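Local structure of C-domain type II peptide synthetase (Streptomyces globisporus, 4ZNM) at residues C28-N34 with R83-H88; R73-L77 with T306-F310; S363-Q367 with N429-F433. The protein is a stand-alone condensation-domain protein of the type II peptide synthetase class, built on the CoA-dependent acyltransferase-like fold. All blocks are in the same frame, centred on the assembly; numbering follows the deposited sequence.

Strand 79-84 leads from contact 2 to contact 1: it begins two residues after 73-77 and ends within 83-88. Their centres lie about 21 Å apart. Contact 1 is a surface contact, while contact 2 is buried and touches Asp161, the aspartate of the HHxxxD sequence of condensation domains. Contact 3 sits at one end of the five-stranded sheet that includes strands 366-373 and 422-429. It comes within about 8 Å of contact 1, nearest atoms. Contacts 2 and 3 lie on opposite sides of the chain's centre, with centres about 32 Å apart. A bound sodium ion is about 10 Å from the Leu77 side chain, and one lies about 13 Å from that of His88.

Contact 1 of 3, residues C28-N34 with R83-H88; sequences CMFDSGN and REGGTH
Asp31 ties the loop after helix 22-28 to the tip of a beta hairpin, which joins strands 79-84 and 87-92 through a type I' turn from Glu84 to Thr87. The tight part is the carboxylate. Arg83 grips it end-on in a salt bridge: NH1 meets OD1 of Asp31 at 2.8 Å and NH2 meets OD2 of Asp31 at 2.9 Å. Both oxygens use their syn lone pairs, and the flat groups are nearly coplanar. The NH2 bond is more bent (140°) and tilted from the guanidinium plane. Asp31 OD2 takes a second bond from His88 NE2 at 2.7 Å, nearly straight at 171°. That donor comes from above the carboxylate plane, but OD2 lies in the ring plane. Three N-H groups thus hold the carboxylate, probably stabilising its charge. The imidazole meets one face of the guanidinium with its edge, CE1 over the centre; Gly33 C and Asn34 N lie over the other, toward the rim. Phe42 stacks on the His88 ring.

The outer side is looser. The exposed Asn34 is poorly ordered; its OD1 stays 4.1 Å from Arg83 CD. Cys28 SG sits at the edge of the imidazole, 4.2 Å from His88 CD2.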
# COMPACT_ATOMS: atom_id res chain seq x y z
N CYS A 28 -14.13 5.12 -6.07
CA CYS A 28 -15.42 5.06 -6.78
C CYS A 28 -15.25 4.82 -8.27
O CYS A 28 -16.09 4.17 -8.89
CB CYS A 28 -16.22 6.34 -6.58
SG CYS A 28 -16.93 6.48 -4.95
N MSE A 29 -14.16 5.32 -8.84
CA MSE A 29 -13.94 5.15 -10.26
C MSE A 29 -13.77 3.66 -10.58
O MSE A 29 -13.95 3.25 -11.73
CB MSE A 29 -12.72 5.95 -10.74
CG MSE A 29 -12.78 7.46 -10.50
SE MSE A 29 -11.10 8.44 -10.98
CE MSE A 29 -10.70 7.44 -12.53
N PHE A 30 -13.44 2.85 -9.55
CA PHE A 30 -13.24 1.39 -9.72
C PHE A 30 -14.36 0.53 -9.15
O PHE A 30 -14.26 -0.70 -9.11
CB PHE A 30 -11.91 0.98 -9.09
CG PHE A 30 -10.73 1.64 -9.73
CD1 PHE A 30 -10.00 1.00 -10.72
CD2 PHE A 30 -10.40 2.92 -9.41
CE1 PHE A 30 -8.94 1.65 -11.36
CE2 PHE A 30 -9.36 3.59 -10.05
CZ PHE A 30 -8.63 2.95 -11.02
N ASP A 31 -15.46 1.15 -8.78
CA ASP A 31 -16.55 0.45 -8.12
C ASP A 31 -17.50 -0.17 -9.10
O ASP A 31 -18.16 0.53 -9.88
CB ASP A 31 -17.31 1.40 -7.21
CG ASP A 31 -18.45 0.73 -6.49
OD1 ASP A 31 -18.44 -0.52 -6.31
OD2 ASP A 31 -19.37 1.48 -6.11
N SER A 32 -17.60 -1.49 -9.05
CA SER A 32 -18.39 -2.24 -10.03
C SER A 32 -19.91 -1.97 -9.95
O SER A 32 -20.64 -2.33 -10.87
CB SER A 32 -18.12 -3.73 -9.86
OG SER A 32 -16.81 -3.93 -9.33
N GLY A 33 -20.37 -1.34 -8.87
CA GLY A 33 -21.79 -1.07 -8.69
C GLY A 33 -22.52 -2.24 -8.03
O GLY A 33 -21.95 -3.32 -7.81
N ASN A 34 -23.79 -2.02 -7.69
CA ASN A 34 -24.63 -3.11 -7.21
C ASN A 34 -24.96 -3.97 -8.41
O ASN A 34 -25.67 -3.55 -9.34
CB ASN A 34 -25.90 -2.58 -6.52
CG ASN A 34 -26.51 -3.60 -5.58
OD1 ASN A 34 -26.03 -3.79 -4.46
ND2 ASN A 34 -27.59 -4.26 -6.02
N ARG A 83 -23.89 1.87 0.44
CA ARG A 83 -24.38 2.28 -0.88
C ARG A 83 -25.61 3.12 -0.71
O ARG A 83 -26.52 2.77 0.03
CB ARG A 83 -24.70 1.08 -1.75
CG ARG A 83 -23.51 0.22 -2.03
CD ARG A 83 -23.69 -0.57 -3.29
NE ARG A 83 -22.44 -1.26 -3.60
CZ ARG A 83 -21.56 -0.88 -4.52
NH1 ARG A 83 -20.45 -1.59 -4.69
NH2 ARG A 83 -21.79 0.19 -5.27
N GLU A 84 -25.64 4.24 -1.42
CA GLU A 84 -26.79 5.12 -1.44
C GLU A 84 -26.78 5.88 -2.76
O GLU A 84 -25.79 6.54 -3.09
CB GLU A 84 -26.77 6.09 -0.26
CG GLU A 84 -27.85 7.16 -0.31
CD GLU A 84 -28.16 7.72 1.06
OE1 GLU A 84 -27.31 8.45 1.61
OE2 GLU A 84 -29.25 7.42 1.60
N GLY A 85 -27.87 5.77 -3.51
CA GLY A 85 -28.06 6.54 -4.74
C GLY A 85 -26.91 6.54 -5.73
O GLY A 85 -26.52 7.60 -6.24
N GLY A 86 -26.35 5.36 -6.00
CA GLY A 86 -25.24 5.22 -6.93
C GLY A 86 -23.84 5.36 -6.33
O GLY A 86 -22.86 4.95 -6.96
N THR A 87 -23.74 5.93 -5.13
CA THR A 87 -22.43 6.21 -4.54
C THR A 87 -22.33 5.61 -3.13
O THR A 87 -23.06 4.68 -2.80
CB THR A 87 -22.16 7.75 -4.50
OG1 THR A 87 -20.84 8.02 -4.00
CG2 THR A 87 -23.18 8.47 -3.66
N HIS A 88 -21.42 6.12 -2.31
CA HIS A 88 -21.24 5.64 -0.95
C HIS A 88 -21.34 6.80 0.02
O HIS A 88 -20.77 7.86 -0.20
CB HIS A 88 -19.91 4.89 -0.83
CG HIS A 88 -19.80 3.76 -1.80
ND1 HIS A 88 -20.19 2.48 -1.48
CD2 HIS A 88 -19.46 3.74 -3.12
CE1 HIS A 88 -20.05 1.70 -2.54
NE2 HIS A 88 -19.61 2.45 -3.55

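Contact 2 of 3, residues R73-L77 with T306-F310; sequences RHEAL and TVGSF
Ala76 and Gly308 bring the two backbones closest, with their CA atoms 5.7 Å apart. Residues 73-77 leave helix 60-73 at His74 and enter a 3-10 segment, closed by Leu77 N on His74 O. Residues 306-310 have no regular structure.

Val307 carries the contact, with its side chain directed at the other segment. One methyl, CG2, sits over the centre of the His74 imidazole in a CH-pi contact, 3.3 Å from the ring centroid. The approach is only 6° off the ring normal. Arg73 CG lies on the opposite face, so the ring is held between an aliphatic chain and a methyl. The other methyl, CG1, is anti to the backbone N (chi1 174°), which turns it to Leu77, where it meets CD2 at 3.8 Å. Ala76 CB presses on the carbonyl of the same valine, 3.1 Å from Val307 O, a tight fit.

The contact belongs to the condensation-domain fold near its HHxxxD sequence: Asp161, the aspartate of that sequence, accepts a hydrogen bond from Phe310 N and is also bonded to the backbone of Gly308. Helix 162-180 borders the same place. Its Val167 and Ile168 pack on Val307, and its Asp171 bonds His74 NE2 and makes a salt bridge with Arg73.

Two waters serve the polar atoms left between the segments. One lies at the edge of the imidazole, 2.8 Å from His74 ND1, and accepts from Val307 N. The other accepts from Ala76 N and donates to Val307 O at 2.9 Å.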
# COMPACT_ATOMS: atom_id res chain seq x y z
N ARG A 73 -10.63 5.77 19.62
CA ARG A 73 -9.68 6.85 19.36
C ARG A 73 -9.72 7.41 17.93
O ARG A 73 -9.54 8.61 17.73
CB ARG A 73 -8.27 6.34 19.65
CG ARG A 73 -7.15 7.27 19.29
CD ARG A 73 -5.84 6.77 19.89
NE ARG A 73 -4.72 7.56 19.41
CZ ARG A 73 -4.25 8.64 20.01
NH1 ARG A 73 -4.76 9.08 21.16
NH2 ARG A 73 -3.23 9.29 19.45
N HIS A 74 -9.93 6.53 16.95
CA HIS A 74 -9.82 6.90 15.53
C HIS A 74 -11.17 6.75 14.81
O HIS A 74 -11.62 5.63 14.54
CB HIS A 74 -8.78 6.04 14.83
CG HIS A 74 -7.39 6.27 15.34
ND1 HIS A 74 -6.71 7.46 15.15
CD2 HIS A 74 -6.55 5.46 16.04
CE1 HIS A 74 -5.53 7.38 15.73
NE2 HIS A 74 -5.40 6.18 16.27
N GLU A 75 -11.79 7.88 14.48
CA GLU A 75 -13.09 7.87 13.78
C GLU A 75 -13.08 7.10 12.47
O GLU A 75 -14.08 6.48 12.12
CB GLU A 75 -13.57 9.29 13.48
CG GLU A 75 -14.11 9.96 14.69
CD GLU A 75 -14.49 11.42 14.48
OE1 GLU A 75 -14.41 11.93 13.32
OE2 GLU A 75 -14.87 12.04 15.50
N ALA A 76 -11.98 7.15 11.72
CA ALA A 76 -11.92 6.42 10.47
C ALA A 76 -12.21 4.94 10.69
O ALA A 76 -12.70 4.28 9.79
CB ALA A 76 -10.57 6.59 9.80
N LEU A 77 -11.90 4.42 11.89
CA LEU A 77 -12.07 2.99 12.16
C LEU A 77 -13.50 2.62 12.55
O LEU A 77 -13.78 1.47 12.85
CB LEU A 77 -11.14 2.52 13.30
CG LEU A 77 -9.63 2.58 13.01
CD1 LEU A 77 -8.82 2.05 14.17
CD2 LEU A 77 -9.30 1.82 11.77
N THR A 306 -2.80 10.45 12.23
CA THR A 306 -4.19 10.27 11.78
C THR A 306 -4.40 8.96 11.04
O THR A 306 -3.70 8.69 10.05
CB THR A 306 -4.65 11.39 10.83
OG1 THR A 306 -4.54 12.66 11.49
CG2 THR A 306 -6.13 11.17 10.41
N VAL A 307 -5.40 8.21 11.48
CA VAL A 307 -5.81 6.99 10.78
C VAL A 307 -6.79 7.34 9.67
O VAL A 307 -7.80 8.06 9.87
CB VAL A 307 -6.38 5.96 11.78
CG1 VAL A 307 -6.96 4.72 11.07
CG2 VAL A 307 -5.29 5.54 12.76
N GLY A 308 -6.45 6.86 8.49
CA GLY A 308 -7.22 7.06 7.28
C GLY A 308 -6.42 6.54 6.09
O GLY A 308 -5.27 6.13 6.24
N SER A 309 -6.99 6.59 4.90
CA SER A 309 -6.25 6.24 3.69
C SER A 309 -5.98 7.51 2.88
O SER A 309 -6.86 8.07 2.22
CB SER A 309 -7.02 5.19 2.90
OG SER A 309 -6.23 4.74 1.82
N PHE A 310 -4.72 7.94 2.92
CA PHE A 310 -4.26 9.20 2.36
C PHE A 310 -3.62 9.07 1.00
O PHE A 310 -3.32 10.06 0.37
CB PHE A 310 -3.23 9.83 3.33
CG PHE A 310 -3.84 10.43 4.56
CD1 PHE A 310 -4.42 9.63 5.52
CD2 PHE A 310 -3.81 11.79 4.77
CE1 PHE A 310 -4.98 10.17 6.66
CE2 PHE A 310 -4.36 12.34 5.91
CZ PHE A 310 -4.95 11.53 6.85
O HOH W 1 -7.28 9.52 13.35
O HOH W 2 -9.69 9.10 11.83

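Contact 3 of 3, residues S363-Q367 with N429-F433; sequences SDNHQ and NTNRF
Two strand ends of the five-stranded mixed sheet meet here: Gln367, at the start of strand 366-373, and Asn429, at the finish of strand 422-429. Strand 410-416 lies between these strands in the sheet, so the side chains span it at its end. Gln367 NE2 donates to Asn429 OD1 at 3.0 Å, with an N-H...O angle of 154°. The acceptor lies close to the plane of the glutamine amide. Asp408, in the loop just before the middle strand, takes a further bond from the same NE2, and Asn429 ND2 reaches back to Ile406 O. The two amides are thus fixed in rotation. Gln367 OE1 accepts from a water at 2.7 Å, and this water in turn accepts from Asn429 N.

Beyond Asn429 the chain turns, and Asn429 O receives both Arg432 N and Phe433 N. This brings Arg432 across Gln367. The arginine chain is bent at chi2 and chi3 (-61° and -65°), folding back so that its guanidinium stacks on the glutamine side chain. Gln367 CG lies over one face, 3.6 Å from Arg432 NH1. The Phe433 ring slides past the same amide, running the other way, with CE2 3.5 Å from Gln367 OE1.

The guanidinium end points to the loop that leads into strand 366-373. NH2 of Arg432 makes weak hydrogen bonds to Ser363 O and His366 O. Firmer partners lie outside the two segments: Ile232 O takes NE and Thr230 OG1 takes NH2, which ties the arginine to the chain after edge strand 227-229. A water accepts from Arg432 NH1 at 3.0 Å and probably donates to Ser363 O, 2.8 Å away.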
# COMPACT_ATOMS: atom_id res chain seq x y z
N SER A 363 -9.50 -1.67 -21.00
CA SER A 363 -9.50 -2.32 -22.28
C SER A 363 -9.64 -3.81 -22.01
O SER A 363 -9.39 -4.32 -20.88
CB SER A 363 -8.25 -1.96 -23.08
OG SER A 363 -7.12 -2.62 -22.59
N ASP A 364 -10.09 -4.51 -23.04
CA ASP A 364 -10.50 -5.90 -22.89
C ASP A 364 -9.28 -6.76 -22.69
O ASP A 364 -9.35 -7.78 -22.05
CB ASP A 364 -11.29 -6.34 -24.13
CG ASP A 364 -12.12 -7.57 -23.88
OD1 ASP A 364 -12.88 -7.58 -22.88
OD2 ASP A 364 -12.02 -8.51 -24.68
N ASN A 365 -8.15 -6.31 -23.23
CA ASN A 365 -6.95 -7.12 -23.26
C ASN A 365 -5.77 -6.49 -22.52
O ASN A 365 -4.66 -7.00 -22.61
CB ASN A 365 -6.56 -7.40 -24.71
CG ASN A 365 -7.51 -8.39 -25.37
OD1 ASN A 365 -8.24 -8.04 -26.29
ND2 ASN A 365 -7.50 -9.63 -24.88
N HIS A 366 -5.99 -5.38 -21.83
CA HIS A 366 -4.91 -4.81 -21.01
C HIS A 366 -5.38 -4.35 -19.64
O HIS A 366 -6.58 -4.11 -19.44
CB HIS A 366 -4.24 -3.62 -21.72
CG HIS A 366 -3.71 -3.95 -23.08
ND1 HIS A 366 -2.38 -4.20 -23.33
CD2 HIS A 366 -4.35 -4.09 -24.26
CE1 HIS A 366 -2.22 -4.48 -24.61
NE2 HIS A 366 -3.40 -4.42 -25.20
N GLN A 367 -4.42 -4.22 -18.71
CA GLN A 367 -4.63 -3.52 -17.46
C GLN A 367 -3.48 -2.59 -17.14
O GLN A 367 -2.34 -2.78 -17.58
CB GLN A 367 -4.80 -4.50 -16.31
CG GLN A 367 -6.08 -5.25 -16.27
CD GLN A 367 -6.13 -6.20 -15.06
OE1 GLN A 367 -5.31 -7.10 -14.96
NE2 GLN A 367 -7.06 -5.97 -14.13
N ASN A 429 -4.77 -9.58 -10.62
CA ASN A 429 -6.11 -10.17 -10.60
C ASN A 429 -6.07 -11.51 -11.33
O ASN A 429 -5.69 -11.58 -12.50
CB ASN A 429 -7.13 -9.27 -11.26
CG ASN A 429 -7.23 -7.88 -10.63
OD1 ASN A 429 -7.48 -6.90 -11.34
ND2 ASN A 429 -7.11 -7.79 -9.33
N THR A 430 -6.47 -12.57 -10.64
CA THR A 430 -6.40 -13.92 -11.17
C THR A 430 -7.45 -14.17 -12.25
O THR A 430 -7.34 -15.13 -13.02
CB THR A 430 -6.57 -14.95 -10.03
OG1 THR A 430 -7.70 -14.60 -9.24
CG2 THR A 430 -5.37 -14.92 -9.14
N ASN A 431 -8.43 -13.29 -12.35
CA ASN A 431 -9.35 -13.31 -13.49
C ASN A 431 -8.73 -12.70 -14.77
O ASN A 431 -9.38 -12.66 -15.82
CB ASN A 431 -10.65 -12.58 -13.15
CG ASN A 431 -10.39 -11.23 -12.53
OD1 ASN A 431 -9.69 -11.13 -11.54
ND2 ASN A 431 -10.98 -10.19 -13.09
N ARG A 432 -7.48 -12.25 -14.71
CA ARG A 432 -6.86 -11.60 -15.85
C ARG A 432 -5.47 -12.16 -16.12
O ARG A 432 -5.04 -12.19 -17.26
CB ARG A 432 -6.76 -10.09 -15.61
CG ARG A 432 -8.11 -9.36 -15.49
CD ARG A 432 -9.00 -9.46 -16.76
NE ARG A 432 -8.45 -8.79 -17.92
CZ ARG A 432 -8.58 -7.50 -18.18
NH1 ARG A 432 -9.23 -6.71 -17.33
NH2 ARG A 432 -8.03 -6.99 -19.28
N PHE A 433 -4.76 -12.57 -15.08
CA PHE A 433 -3.41 -13.09 -15.26
C PHE A 433 -3.23 -14.44 -14.65
O PHE A 433 -3.70 -14.69 -13.54
CB PHE A 433 -2.37 -12.14 -14.64
CG PHE A 433 -2.05 -10.94 -15.48
CD1 PHE A 433 -1.25 -11.07 -16.61
CD2 PHE A 433 -2.55 -9.69 -15.15
CE1 PHE A 433 -0.94 -9.95 -17.40
CE2 PHE A 433 -2.26 -8.57 -15.91
CZ PHE A 433 -1.44 -8.70 -17.04
O HOH W 3 -9.22 -3.85 -18.09
O HOH W 4 -4.21 -7.68 -12.53